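Local coordinates for Trypsin/chymotrypsin inhibitor (Alocasia macrorrhizos, PDB 5YCZ), which inhibits the serine proteases trypsin and alpha-chymotrypsin as a homodimeric Kunitz-type inhibitor of plant tubers, at residues W90-E95 and I133-C138. Numbering follows the deposited sequence.
Sequences WTFDRE and IEVCPC
V135 sets its two methyls against the base of the F92 side chain, and I133 meets the benzo end of the W90 indole, so two aliphatic side chains of strand 131-135 each engage one aromatic residue of 90-95. In the first pair CG1 of V135 does most of the touching, lying 3.7 Å from CB of F92 and 3.9 Å from its CG, at the root of the ring. The other methyl, V135 CG2, comes within 4.2 Å of F92 CD1. The two side chains cross at about a right angle, and the valine approaches the ring obliquely. With CG of F92 anti to its backbone N (chi1 -173°), the ring is turned so that it leans away from V135, and CB and CG are the atoms nearest the methyl.

The second pair meets through a single methyl. I133 CD1, the tip of its side chain, reaches W90 CZ3 at 3.8 Å and W90 CH2 at 4.1 Å, again obliquely to the ring and with the side chains nearly perpendicular. I133 extends through CG1 to CD1 (chi2 -158°), which brings that terminal methyl to the six-membered ring of the indole. The backbones stay apart, F92 CA and V135 CA being 7.3 Å from each other, and apolar side chains alone bridge the gap.

All four residues are buried. L155 of strand 153-159 touches W90, I133 and V135, while I168 packs on both F92 and V135. Just beyond V135, disulfides tie C136 to C151 and C138 to C147. Past F92, D93 OD1 accepts from E95 N in an Asx turn (2.9 Å). Alternating inward-facing residues thus pack against each other, W90 on I133 and F92 on V135, in the hydrophobic core of the beta-trefoil fold of Kunitz-type (STI) inhibitors.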
loop_
_atom_site.group_PDB
_atom_site.type_symbol
_atom_site.label_atom_id
_atom_site.label_comp_id
_atom_site.label_asym_id
_atom_site.label_seq_id
_atom_site.Cartn_x
_atom_site.Cartn_y
_atom_site.Cartn_z
ATOM N N TRP A 90 -1.595 7.311 5.620
ATOM C CA TRP A 90 -2.248 8.132 6.625
ATOM C C TRP A 90 -1.928 9.598 6.406
ATOM O O TRP A 90 -0.791 9.961 6.093
ATOM C CB TRP A 90 -1.776 7.755 8.016
ATOM C CG TRP A 90 -2.165 6.450 8.528
ATOM C CD1 TRP A 90 -2.619 5.369 7.829
ATOM C CD2 TRP A 90 -2.121 6.059 9.894
ATOM N NE1 TRP A 90 -2.860 4.326 8.688
ATOM C CE2 TRP A 90 -2.563 4.728 9.961
ATOM C CE3 TRP A 90 -1.755 6.716 11.072
ATOM C CZ2 TRP A 90 -2.651 4.043 11.150
ATOM C CZ3 TRP A 90 -1.836 6.040 12.254
ATOM C CH2 TRP A 90 -2.285 4.710 12.293
ATOM N N THR A 91 -2.920 10.447 6.634
ATOM C CA THR A 91 -2.686 11.880 6.676
ATOM C C THR A 91 -3.650 12.444 7.700
ATOM O O THR A 91 -4.742 11.903 7.909
ATOM C CB THR A 91 -2.862 12.533 5.289
ATOM O OG1 THR A 91 -2.720 13.964 5.379
ATOM C CG2 THR A 91 -4.226 12.180 4.704
ATOM N N PHE A 92 -3.234 13.493 8.385
ATOM C CA PHE A 92 -4.086 14.057 9.422
ATOM C C PHE A 92 -4.906 15.176 8.809
ATOM O O PHE A 92 -4.358 16.219 8.446
ATOM C CB PHE A 92 -3.276 14.562 10.613
ATOM C CG PHE A 92 -4.141 14.989 11.764
ATOM C CD1 PHE A 92 -4.765 14.041 12.558
ATOM C CD2 PHE A 92 -4.351 16.332 12.032
ATOM C CE1 PHE A 92 -5.574 14.419 13.608
ATOM C CE2 PHE A 92 -5.168 16.723 13.071
ATOM C CZ PHE A 92 -5.783 15.764 13.868
ATOM N N ASP A 93 -6.212 14.951 8.671
ATOM C CA ASP A 93 -7.131 15.987 8.198
ATOM C C ASP A 93 -7.326 16.963 9.346
ATOM O O ASP A 93 -7.977 16.644 10.345
ATOM C CB ASP A 93 -8.450 15.367 7.741
ATOM C CG ASP A 93 -9.473 16.411 7.200
ATOM O OD1 ASP A 93 -9.263 17.632 7.353
ATOM O OD2 ASP A 93 -10.511 16.001 6.626
ATOM N N ARG A 94 -6.732 18.156 9.227
ATOM C CA ARG A 94 -6.844 19.142 10.298
ATOM C C ARG A 94 -8.236 19.748 10.379
ATOM O O ARG A 94 -8.612 20.248 11.439
ATOM C CB ARG A 94 -5.808 20.260 10.125
ATOM C CG ARG A 94 -4.368 19.856 10.451
ATOM C CD ARG A 94 -3.437 21.053 10.420
ATOM N NE ARG A 94 -3.739 21.922 9.285
ATOM C CZ ARG A 94 -3.028 21.960 8.161
ATOM N NH1 ARG A 94 -3.387 22.780 7.174
ATOM N NH2 ARG A 94 -1.962 21.170 8.025
ATOM N N GLU A 95 -9.021 19.724 9.299
ATOM C CA GLU A 95 -10.379 20.247 9.417
ATOM C C GLU A 95 -11.260 19.292 10.208
ATOM O O GLU A 95 -12.021 19.725 11.080
ATOM C CB GLU A 95 -10.982 20.516 8.042
ATOM C CG GLU A 95 -11.768 21.856 7.905
ATOM C CD GLU A 95 -12.924 22.109 8.952
ATOM O OE1 GLU A 95 -13.608 21.173 9.419
ATOM O OE2 GLU A 95 -13.225 23.292 9.251
ATOM N N ILE A 133 1.564 7.182 18.719
ATOM C CA ILE A 133 1.816 7.868 17.459
ATOM C C ILE A 133 1.555 9.348 17.653
ATOM O O ILE A 133 0.547 9.745 18.251
ATOM C CB ILE A 133 0.941 7.314 16.336
ATOM C CG1 ILE A 133 1.179 5.807 16.243
ATOM C CG2 ILE A 133 1.228 8.060 15.036
ATOM C CD1 ILE A 133 0.819 5.228 14.905
ATOM N N GLU A 134 2.465 10.163 17.157
ATOM C CA GLU A 134 2.307 11.597 17.214
ATOM C C GLU A 134 2.136 12.110 15.804
ATOM O O GLU A 134 2.696 11.545 14.865
ATOM C CB GLU A 134 3.511 12.248 17.869
ATOM C CG GLU A 134 3.541 12.012 19.368
ATOM C CD GLU A 134 4.172 13.165 20.102
ATOM O OE1 GLU A 134 3.465 14.184 20.333
ATOM O OE2 GLU A 134 5.378 13.050 20.422
ATOM N N VAL A 135 1.334 13.163 15.669
ATOM C CA VAL A 135 1.186 13.907 14.423
ATOM C C VAL A 135 2.253 15.001 14.399
ATOM O O VAL A 135 2.193 15.942 15.191
ATOM C CB VAL A 135 -0.217 14.507 14.322
ATOM C CG1 VAL A 135 -0.469 15.046 12.933
ATOM C CG2 VAL A 135 -1.246 13.470 14.732
ATOM N N CYS A 136 3.237 14.900 13.503
ATOM C CA CYS A 136 4.369 15.837 13.516
ATOM C C CYS A 136 4.599 16.442 12.138
ATOM O O CYS A 136 5.443 15.972 11.373
ATOM C CB CYS A 136 5.650 15.162 14.013
ATOM S SG CYS A 136 5.605 14.625 15.741
ATOM N N PRO A 137 3.880 17.504 11.805
ATOM C CA PRO A 137 3.986 18.068 10.454
ATOM C C PRO A 137 5.395 18.430 10.034
ATOM O O PRO A 137 5.663 18.492 8.830
ATOM C CB PRO A 137 3.093 19.309 10.535
ATOM C CG PRO A 137 2.075 18.940 11.527
ATOM C CD PRO A 137 2.771 18.094 12.562
ATOM N N CYS A 138 6.315 18.647 10.960
ATOM C CA CYS A 138 7.671 19.040 10.600
ATOM C C CYS A 138 8.596 17.836 10.649
ATOM O O CYS A 138 8.655 17.137 11.666
ATOM C CB CYS A 138 8.188 20.134 11.532
ATOM S SG CYS A 138 7.351 21.692 11.283
#